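Local coordinates for AlgW protein (Pseudomonas aeruginosa, PDB 7CO3) that probably acts as a serine endopeptidase of the HtrA type, joining a trypsin-like protease domain to a PDZ domain, at residues A63-M74 / T125-R136; V146-V156 / V267-V277. The protein carries 1 engineered substitution. One frame throughout, in Å; residues are numbered along the deposited sequence.

Interaction 1 (A63-M74 / T125-R136)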
loop_
_atom_site.group_PDB
_atom_site.type_symbol
_atom_site.label_atom_id
_atom_site.label_comp_id
_atom_site.label_asym_id
_atom_site.label_seq_id
_atom_site.Cartn_x
_atom_site.Cartn_y
_atom_site.Cartn_z
ATOM N N ALA B 63 9.094 -18.943 4.806
ATOM C CA ALA B 63 7.750 -19.115 5.351
ATOM C C ALA B 63 7.613 -20.295 6.322
ATOM O O ALA B 63 6.894 -20.143 7.326
ATOM C CB ALA B 63 6.754 -19.231 4.199
ATOM N N PRO B 64 8.271 -21.453 6.122
ATOM C CA PRO B 64 8.107 -22.549 7.111
ATOM C C PRO B 64 8.547 -22.181 8.510
ATOM O O PRO B 64 8.037 -22.744 9.479
ATOM C CB PRO B 64 8.963 -23.682 6.536
ATOM C CG PRO B 64 8.931 -23.432 5.050
ATOM C CD PRO B 64 9.016 -21.919 4.934
ATOM N N ALA B 65 9.436 -21.207 8.649
ATOM C CA ALA B 65 9.971 -20.792 9.934
ATOM C C ALA B 65 9.241 -19.595 10.540
ATOM O O ALA B 65 9.731 -19.010 11.516
ATOM C CB ALA B 65 11.452 -20.469 9.793
ATOM N N VAL B 66 8.093 -19.203 9.984
ATOM C CA VAL B 66 7.265 -18.147 10.564
ATOM C C VAL B 66 5.958 -18.779 11.003
ATOM O O VAL B 66 5.326 -19.490 10.224
ATOM C CB VAL B 66 7.043 -16.994 9.563
ATOM C CG1 VAL B 66 6.243 -15.816 10.219
ATOM C CG2 VAL B 66 8.388 -16.553 9.007
ATOM N N ALA B 67 5.564 -18.532 12.250
ATOM C CA ALA B 67 4.387 -19.161 12.841
ATOM C C ALA B 67 3.348 -18.100 13.175
ATOM O O ALA B 67 3.674 -16.916 13.312
ATOM C CB ALA B 67 4.745 -19.938 14.122
ATOM N N ASN B 68 2.097 -18.555 13.339
ATOM C CA ASN B 68 1.038 -17.751 13.935
ATOM C C ASN B 68 0.993 -17.921 15.457
ATOM O O ASN B 68 1.162 -19.025 15.989
ATOM C CB ASN B 68 -0.317 -18.128 13.323
ATOM C CG ASN B 68 -0.366 -17.890 11.815
ATOM O OD1 ASN B 68 0.414 -17.117 11.281
ATOM N ND2 ASN B 68 -1.270 -18.565 11.134
ATOM N N LEU B 69 0.709 -16.825 16.149
ATOM C CA LEU B 69 0.538 -16.801 17.594
ATOM C C LEU B 69 -0.913 -16.439 17.906
ATOM O O LEU B 69 -1.447 -15.469 17.348
ATOM C CB LEU B 69 1.464 -15.777 18.268
ATOM C CG LEU B 69 2.987 -16.011 18.408
ATOM C CD1 LEU B 69 3.572 -15.012 19.373
ATOM C CD2 LEU B 69 3.379 -17.464 18.843
ATOM N N TYR B 70 -1.528 -17.218 18.806
ATOM C CA TYR B 70 -2.864 -16.982 19.356
ATOM C C TYR B 70 -2.738 -16.988 20.865
ATOM O O TYR B 70 -2.387 -18.020 21.443
ATOM C CB TYR B 70 -3.867 -18.053 18.911
ATOM C CG TYR B 70 -3.890 -18.263 17.431
ATOM C CD1 TYR B 70 -4.468 -17.318 16.587
ATOM C CD2 TYR B 70 -3.309 -19.381 16.864
ATOM C CE1 TYR B 70 -4.477 -17.487 15.219
ATOM C CE2 TYR B 70 -3.307 -19.566 15.500
ATOM C CZ TYR B 70 -3.888 -18.622 14.683
ATOM O OH TYR B 70 -3.885 -18.815 13.337
ATOM N N THR B 71 -3.016 -15.843 21.490
ATOM C CA THR B 71 -2.810 -15.633 22.912
ATOM C C THR B 71 -4.144 -15.309 23.584
ATOM O O THR B 71 -4.987 -14.602 23.018
ATOM C CB THR B 71 -1.769 -14.516 23.180
ATOM O OG1 THR B 71 -2.254 -13.238 22.725
ATOM C CG2 THR B 71 -0.469 -14.817 22.474
ATOM N N THR B 72 -4.339 -15.856 24.783
ATOM C CA THR B 72 -5.501 -15.546 25.602
ATOM C C THR B 72 -5.031 -14.936 26.909
ATOM O O THR B 72 -4.051 -15.402 27.498
ATOM C CB THR B 72 -6.392 -16.766 25.834
ATOM O OG1 THR B 72 -5.571 -17.890 26.159
ATOM C CG2 THR B 72 -7.164 -17.093 24.581
ATOM N N LYS B 73 -5.731 -13.881 27.331
ATOM C CA LYS B 73 -5.345 -12.987 28.416
ATOM C C LYS B 73 -6.621 -12.469 29.066
ATOM O O LYS B 73 -7.718 -12.674 28.552
ATOM C CB LYS B 73 -4.497 -11.819 27.883
ATOM C CG LYS B 73 -3.895 -10.919 28.949
ATOM C CD LYS B 73 -3.653 -9.508 28.439
ATOM C CE LYS B 73 -2.562 -8.811 29.251
ATOM N NZ LYS B 73 -2.844 -8.766 30.712
ATOM N N MET B 74 -6.484 -11.800 30.206
ATOM C CA MET B 74 -7.645 -11.157 30.829
ATOM C C MET B 74 -7.569 -9.635 30.717
ATOM O O MET B 74 -6.516 -9.035 30.944
ATOM C CB MET B 74 -7.781 -11.579 32.300
ATOM C CG MET B 74 -8.285 -13.008 32.469
ATOM S SD MET B 74 -10.054 -13.172 32.130
ATOM C CE MET B 74 -10.689 -11.711 32.952
ATOM N N THR B 125 2.687 -10.980 23.560
ATOM C CA THR B 125 2.591 -12.045 24.550
ATOM C C THR B 125 2.509 -11.533 25.978
ATOM O O THR B 125 2.263 -12.331 26.886
ATOM C CB THR B 125 3.796 -12.986 24.442
ATOM O OG1 THR B 125 4.991 -12.219 24.256
ATOM C CG2 THR B 125 3.637 -13.958 23.300
ATOM N N ALA B 126 2.732 -10.243 26.194
ATOM C CA ALA B 126 2.764 -9.653 27.523
ATOM C C ALA B 126 1.480 -9.953 28.302
ATOM O O ALA B 126 0.378 -9.622 27.860
ATOM C CB ALA B 126 2.974 -8.154 27.402
ATOM N N GLY B 127 1.626 -10.597 29.462
ATOM C CA GLY B 127 0.486 -10.912 30.286
ATOM C C GLY B 127 -0.386 -12.020 29.760
ATOM O O GLY B 127 -1.479 -12.245 30.283
ATOM N N ALA B 128 0.044 -12.728 28.735
ATOM C CA ALA B 128 -0.817 -13.773 28.228
ATOM C C ALA B 128 -0.838 -14.935 29.211
ATOM O O ALA B 128 0.145 -15.216 29.899
ATOM C CB ALA B 128 -0.357 -14.231 26.852
ATOM N N ASP B 129 -1.981 -15.605 29.291
ATOM C CA ASP B 129 -2.084 -16.771 30.159
ATOM C C ASP B 129 -1.897 -18.059 29.377
ATOM O O ASP B 129 -1.416 -19.043 29.934
ATOM C CB ASP B 129 -3.416 -16.738 30.912
ATOM C CG ASP B 129 -3.599 -15.436 31.709
ATOM O OD1 ASP B 129 -2.623 -14.985 32.350
ATOM O OD2 ASP B 129 -4.697 -14.845 31.681
ATOM N N GLN B 130 -2.200 -18.057 28.084
ATOM C CA GLN B 130 -1.874 -19.171 27.210
ATOM C C GLN B 130 -1.397 -18.628 25.863
ATOM O O GLN B 130 -1.888 -17.594 25.390
ATOM C CB GLN B 130 -3.081 -20.080 27.034
ATOM C CG GLN B 130 -2.800 -21.353 26.294
ATOM C CD GLN B 130 -4.070 -22.134 26.024
ATOM O OE1 GLN B 130 -4.908 -21.729 25.219
ATOM N NE2 GLN B 130 -4.227 -23.252 26.712
ATOM N N ILE B 131 -0.429 -19.317 25.262
ATOM C CA ILE B 131 0.152 -18.947 23.967
ATOM C C ILE B 131 0.206 -20.196 23.107
ATOM O O ILE B 131 0.920 -21.145 23.442
ATOM C CB ILE B 131 1.558 -18.327 24.110
ATOM C CG1 ILE B 131 1.517 -17.103 25.000
ATOM C CG2 ILE B 131 2.148 -17.915 22.748
ATOM C CD1 ILE B 131 2.872 -16.684 25.494
ATOM N N ILE B 132 -0.549 -20.199 22.012
ATOM C CA ILE B 132 -0.499 -21.258 21.014
ATOM C C ILE B 132 0.330 -20.806 19.815
ATOM O O ILE B 132 0.162 -19.687 19.304
ATOM C CB ILE B 132 -1.902 -21.695 20.572
ATOM C CG1 ILE B 132 -2.663 -22.280 21.771
ATOM C CG2 ILE B 132 -1.808 -22.701 19.442
ATOM C CD1 ILE B 132 -3.893 -21.521 22.176
ATOM N N VAL B 133 1.224 -21.688 19.382
ATOM C CA VAL B 133 2.047 -21.523 18.201
ATOM C C VAL B 133 1.456 -22.419 17.122
ATOM O O VAL B 133 1.212 -23.607 17.363
ATOM C CB VAL B 133 3.504 -21.911 18.496
ATOM C CG1 VAL B 133 4.245 -22.175 17.228
ATOM C CG2 VAL B 133 4.203 -20.863 19.360
ATOM N N ALA B 134 1.197 -21.858 15.943
ATOM C CA ALA B 134 0.673 -22.628 14.822
ATOM C C ALA B 134 1.652 -22.542 13.663
ATOM O O ALA B 134 1.892 -21.452 13.116
ATOM C CB ALA B 134 -0.726 -22.153 14.408
ATOM N N LEU B 135 2.195 -23.695 13.272
ATOM C CA LEU B 135 3.217 -23.726 12.243
ATOM C C LEU B 135 2.591 -23.835 10.864
ATOM O O LEU B 135 1.440 -24.263 10.708
ATOM C CB LEU B 135 4.179 -24.886 12.482
ATOM C CG LEU B 135 4.927 -24.806 13.812
ATOM C CD1 LEU B 135 5.897 -25.958 13.885
ATOM C CD2 LEU B 135 5.644 -23.475 13.978
ATOM N N ARG B 136 3.374 -23.445 9.853
ATOM C CA ARG B 136 2.909 -23.523 8.471
ATOM C C ARG B 136 2.508 -24.938 8.065
ATOM O O ARG B 136 1.629 -25.111 7.217
ATOM C CB ARG B 136 3.989 -23.012 7.531
ATOM C CG ARG B 136 3.443 -22.668 6.172
ATOM C CD ARG B 136 4.504 -22.023 5.335
ATOM N NE ARG B 136 4.252 -22.201 3.914
ATOM C CZ ARG B 136 4.975 -22.990 3.135
ATOM N NH1 ARG B 136 4.678 -23.103 1.849
ATOM N NH2 ARG B 136 5.993 -23.668 3.647
HETATM O O HOH W 1 5.673 -22.100 10.633
HETATM O O HOH W 2 2.153 -20.509 10.218
HETATM O O HOH W 3 -4.519 -18.718 23.494
#

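Interaction 2 (V146-V156 / V267-V277)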
loop_
_atom_site.group_PDB
_atom_site.type_symbol
_atom_site.label_atom_id
_atom_site.label_comp_id
_atom_site.label_asym_id
_atom_site.label_seq_id
_atom_site.Cartn_x
_atom_site.Cartn_y
_atom_site.Cartn_z
ATOM N N VAL B 146 10.026 -17.804 27.701
ATOM C CA VAL B 146 11.376 -17.838 28.263
ATOM C C VAL B 146 11.649 -16.568 29.061
ATOM O O VAL B 146 12.031 -16.613 30.233
ATOM C CB VAL B 146 12.413 -18.048 27.144
ATOM C CG1 VAL B 146 13.844 -18.042 27.703
ATOM C CG2 VAL B 146 12.111 -19.350 26.386
ATOM N N GLY B 147 11.434 -15.421 28.446
ATOM C CA GLY B 147 11.541 -14.127 29.084
ATOM C C GLY B 147 11.162 -13.105 28.042
ATOM O O GLY B 147 10.957 -13.431 26.871
ATOM N N SER B 148 11.077 -11.860 28.478
ATOM C CA SER B 148 10.576 -10.799 27.634
ATOM C C SER B 148 11.401 -9.568 27.945
ATOM O O SER B 148 12.091 -9.519 28.966
ATOM C CB SER B 148 9.060 -10.608 27.851
ATOM O OG SER B 148 8.783 -10.214 29.170
ATOM N N ASP B 149 11.362 -8.589 27.040
ATOM C CA ASP B 149 12.186 -7.387 27.145
ATOM C C ASP B 149 11.379 -6.187 26.677
ATOM O O ASP B 149 11.493 -5.735 25.532
ATOM C CB ASP B 149 13.501 -7.512 26.371
ATOM C CG ASP B 149 14.378 -6.246 26.481
ATOM O OD1 ASP B 149 14.439 -5.635 27.564
ATOM O OD2 ASP B 149 15.011 -5.849 25.492
ATOM N N PRO B 150 10.566 -5.629 27.559
ATOM C CA PRO B 150 9.731 -4.493 27.180
ATOM C C PRO B 150 10.490 -3.318 26.602
ATOM O O PRO B 150 9.906 -2.524 25.863
ATOM C CB PRO B 150 9.053 -4.119 28.503
ATOM C CG PRO B 150 8.998 -5.420 29.267
ATOM C CD PRO B 150 10.249 -6.147 28.903
ATOM N N GLU B 151 11.759 -3.131 26.934
ATOM C CA GLU B 151 12.373 -1.893 26.483
ATOM C C GLU B 151 12.872 -2.001 25.052
ATOM O O GLU B 151 13.262 -0.989 24.478
ATOM C CB GLU B 151 13.465 -1.460 27.450
ATOM C CG GLU B 151 12.958 -1.409 28.904
ATOM C CD GLU B 151 13.587 -0.296 29.732
ATOM O OE1 GLU B 151 13.580 0.871 29.282
ATOM O OE2 GLU B 151 14.062 -0.585 30.853
ATOM N N THR B 152 12.866 -3.196 24.459
ATOM C CA THR B 152 13.021 -3.305 23.012
ATOM C C THR B 152 11.779 -3.850 22.328
ATOM O O THR B 152 11.831 -4.101 21.125
ATOM C CB THR B 152 14.205 -4.195 22.646
ATOM O OG1 THR B 152 13.947 -5.511 23.129
ATOM C CG2 THR B 152 15.520 -3.672 23.229
ATOM N N ASP B 153 10.702 -4.100 23.080
ATOM C CA ASP B 153 9.503 -4.800 22.586
ATOM C C ASP B 153 9.834 -6.175 22.014
ATOM O O ASP B 153 9.365 -6.542 20.927
ATOM C CB ASP B 153 8.751 -3.948 21.550
ATOM C CG ASP B 153 7.289 -4.399 21.348
ATOM O OD1 ASP B 153 6.797 -5.263 22.120
ATOM O OD2 ASP B 153 6.638 -3.903 20.395
ATOM N N LEU B 154 10.616 -6.973 22.750
ATOM C CA LEU B 154 10.892 -8.336 22.297
ATOM C C LEU B 154 10.541 -9.357 23.370
ATOM O O LEU B 154 10.507 -9.053 24.564
ATOM C CB LEU B 154 12.368 -8.511 21.851
ATOM C CG LEU B 154 12.739 -7.695 20.582
ATOM C CD1 LEU B 154 14.256 -7.610 20.343
ATOM C CD2 LEU B 154 12.067 -8.312 19.350
ATOM N N ALA B 155 10.280 -10.578 22.933
ATOM C CA ALA B 155 10.029 -11.655 23.872
ATOM C C ALA B 155 10.480 -12.946 23.228
ATOM O O ALA B 155 10.531 -13.057 22.004
ATOM C CB ALA B 155 8.556 -11.741 24.295
ATOM N N VAL B 156 10.874 -13.906 24.063
ATOM C CA VAL B 156 11.347 -15.205 23.608
ATOM C C VAL B 156 10.408 -16.265 24.138
ATOM O O VAL B 156 10.019 -16.228 25.311
ATOM C CB VAL B 156 12.796 -15.488 24.060
ATOM C CG1 VAL B 156 13.202 -16.845 23.593
ATOM C CG2 VAL B 156 13.740 -14.447 23.512
ATOM N N VAL B 267 19.361 -9.442 22.324
ATOM C CA VAL B 267 18.243 -9.632 23.242
ATOM C C VAL B 267 17.892 -11.104 23.392
ATOM O O VAL B 267 17.794 -11.609 24.518
ATOM C CB VAL B 267 17.041 -8.808 22.753
ATOM C CG1 VAL B 267 15.752 -9.233 23.480
ATOM C CG2 VAL B 267 17.321 -7.322 22.902
ATOM N N MET B 268 17.708 -11.815 22.274
ATOM C CA MET B 268 17.318 -13.225 22.336
ATOM C C MET B 268 18.347 -14.058 23.102
ATOM O O MET B 268 17.987 -14.895 23.934
ATOM C CB MET B 268 17.178 -13.817 20.945
ATOM C CG MET B 268 16.671 -15.232 20.944
ATOM S SD MET B 268 16.801 -15.988 19.342
ATOM C CE MET B 268 18.423 -15.446 18.829
ATOM N N GLN B 269 19.627 -13.870 22.786
ATOM C CA GLN B 269 20.688 -14.643 23.428
ATOM C C GLN B 269 20.699 -14.420 24.938
ATOM O O GLN B 269 20.769 -15.382 25.712
ATOM C CB GLN B 269 22.033 -14.315 22.772
ATOM C CG GLN B 269 22.150 -14.997 21.391
ATOM C CD GLN B 269 23.075 -14.322 20.369
ATOM O OE1 GLN B 269 23.059 -14.686 19.188
ATOM N NE2 GLN B 269 23.891 -13.362 20.812
ATOM N N SER B 270 20.569 -13.165 25.375
ATOM C CA SER B 270 20.607 -12.881 26.806
ATOM C C SER B 270 19.369 -13.388 27.529
ATOM O O SER B 270 19.452 -13.785 28.702
ATOM C CB SER B 270 20.783 -11.411 27.073
ATOM O OG SER B 270 21.366 -11.270 28.353
ATOM N N ILE B 271 18.202 -13.331 26.884
ATOM C CA ILE B 271 16.996 -13.849 27.519
ATOM C C ILE B 271 17.120 -15.347 27.704
ATOM O O ILE B 271 16.774 -15.892 28.758
ATOM C CB ILE B 271 15.742 -13.474 26.698
ATOM C CG1 ILE B 271 15.380 -12.006 26.941
ATOM C CG2 ILE B 271 14.546 -14.380 27.056
ATOM C CD1 ILE B 271 14.341 -11.430 25.934
ATOM N N ILE B 272 17.632 -16.034 26.686
ATOM C CA ILE B 272 17.808 -17.468 26.788
ATOM C C ILE B 272 18.759 -17.804 27.937
ATOM O O ILE B 272 18.603 -18.826 28.610
ATOM C CB ILE B 272 18.276 -18.022 25.426
ATOM C CG1 ILE B 272 17.211 -17.728 24.347
ATOM C CG2 ILE B 272 18.531 -19.517 25.489
ATOM C CD1 ILE B 272 17.171 -18.726 23.192
ATOM N N GLU B 273 19.695 -16.899 28.234
ATOM C CA GLU B 273 20.756 -17.202 29.185
ATOM C C GLU B 273 20.374 -16.793 30.594
ATOM O O GLU B 273 20.539 -17.571 31.540
ATOM C CB GLU B 273 22.048 -16.496 28.768
ATOM C CG GLU B 273 22.899 -17.282 27.788
ATOM C CD GLU B 273 23.912 -18.158 28.500
ATOM O OE1 GLU B 273 24.512 -17.684 29.490
ATOM O OE2 GLU B 273 24.106 -19.317 28.080
ATOM N N HIS B 274 19.839 -15.590 30.738
ATOM C CA HIS B 274 19.632 -14.954 32.022
ATOM C C HIS B 274 18.170 -14.603 32.286
ATOM O O HIS B 274 17.874 -13.938 33.282
ATOM C CB HIS B 274 20.563 -13.735 32.091
ATOM C CG HIS B 274 21.952 -14.032 31.592
ATOM N ND1 HIS B 274 22.452 -13.542 30.404
ATOM C CD2 HIS B 274 22.925 -14.825 32.101
ATOM C CE1 HIS B 274 23.682 -13.993 30.219
ATOM N NE2 HIS B 274 23.990 -14.781 31.233
ATOM N N GLY B 275 17.247 -15.053 31.424
ATOM C CA GLY B 275 15.822 -14.805 31.588
ATOM C C GLY B 275 15.369 -13.394 31.281
ATOM O O GLY B 275 14.159 -13.139 31.231
ATOM N N GLN B 276 16.296 -12.472 31.100
ATOM C CA GLN B 276 16.022 -11.091 30.747
ATOM C C GLN B 276 17.321 -10.563 30.173
ATOM O O GLN B 276 18.276 -11.316 29.962
ATOM C CB GLN B 276 15.548 -10.279 31.954
ATOM C CG GLN B 276 16.675 -9.910 32.916
ATOM C CD GLN B 276 16.194 -9.407 34.272
ATOM O OE1 GLN B 276 16.482 -8.275 34.673
ATOM N NE2 GLN B 276 15.455 -10.253 34.984
ATOM N N VAL B 277 17.362 -9.268 29.916
ATOM C CA VAL B 277 18.590 -8.620 29.498
ATOM C C VAL B 277 19.048 -7.749 30.648
ATOM O O VAL B 277 18.260 -6.973 31.209
ATOM C CB VAL B 277 18.418 -7.815 28.200
ATOM C CG1 VAL B 277 19.775 -7.338 27.696
ATOM C CG2 VAL B 277 17.725 -8.697 27.167
HETATM O O HOH W 4 14.747 -7.948 29.579
HETATM O O HOH W 5 11.726 -11.213 31.474
#

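Interaction 1 (A63-M74 / T125-R136)
Thr-125 meets Leu-69 methyl to methyl, its CG2 lying 4.1 Å from CD1 of the leucine. A type II turn from Thr-125 to Ala-128 then brings the chain alongside Thr-71, where the two CB atoms of Ala-128 and Thr-71 pack together. A classic beta bulge sets Asp-129 and Gln-130 together opposite Thr-72, whose O is gripped twice, by Asp-129 N at 2.7 Å and more loosely by Gln-130 N at 3.3 Å. Ile-131 lies beside Thr-71, whose hydroxyl turns to Ser-105. The bond from Ile-132 N to Tyr-70 O is nearly straight (175°, 2.9 Å). Val-133 CG2 presses on Leu-69 CD2 at 3.5 Å, both side chains pointing the same way. Ala-134 CB meets the Tyr-70 ring at its edge, 3.8 Å from CE2, while its backbone pairs with Asn-68. Arg-136, with CG turned away from its own N (chi1 -162°), lays one guanidinium face over Ala-63 CB; its N donates to a water that also bridges Pro-64 O and Val-66 O. Main-chain bonds thus set the register of strands 66-72 and 130-134 in the closed six-stranded barrel, while Leu-69, Ile-131 and Val-133 concentrate the apolar contacts on the buried face they share with Thr-71.

Interaction 2 (V146-V156 / V267-V277)
Val-156 and Ile-271 meet through branches that their first torsions turn toward each other: chi1 of 178° puts CG1 of the valine anti to the backbone N and leaves CG2 facing the helix, while chi1 of -77°, which places CG1 of the isoleucine, leaves its CG2 anti to N and directed onto the strand. They run alongside one another head to tail, with Val-156 CG2 and Ile-271 CG2 3.6 Å apart. Ile-271 CG2 also settles on the backbone of Gly-147, 3.6 Å from its N, and Val-146 CG1 reaches the same methyl from an oblique course. One turn earlier in the helix, Val-267 spreads its branches: CG1 packs on Leu-154 CB at 3.8 Å, and CG2 faces the polar pair Asp-149 and Thr-152. Those two are joined by a short bond, Thr-152 OG1 to Asp-149 OD2 at 2.6 Å, which meets the carboxylate from above its plane. OD2 also forms a salt bridge with Arg-279, so the buried charge is probably well compensated. Where the helix ends, the absence of a side chain at Gly-147 lets its CA approach Gly-275 O to 3.5 Å in a CA-H...O contact. Water completes this margin: one molecule links Ser-148 N to Gly-275 O, and another joins Ser-148 O and Asp-149 OD1 to Val-277 N. Helix 261-274 lies across the hairpin of strands 140-149 and 154-158, its part 267-274 running at 134° to strand segment 146-149, and extends its cover to strand 117-120, where Met-268 touches Leu-119 and Ile-272 touches Tyr-117.

How the interactions relate
From the N terminus, interaction 1 comes first: 125-136 returns to 63-74 after a loop of 50 residues that holds strands 104-113 and 117-120, and its pairing closes the first barrel. Strand 140-149 follows next to strand 130-134 in the same sheet, and interaction 2 opens there. Its loop is longer, 110 residues, and contains most of the second sheet of the two-barrel, chymotrypsin-like fold before helix 261-274 comes back to the first barrel. The contacts stand in series, neither nested nor crossed. Their centres are about 17 Å apart, yet they touch where Thr-125 OG1 packs 3.6 Å from Ala-155 CB.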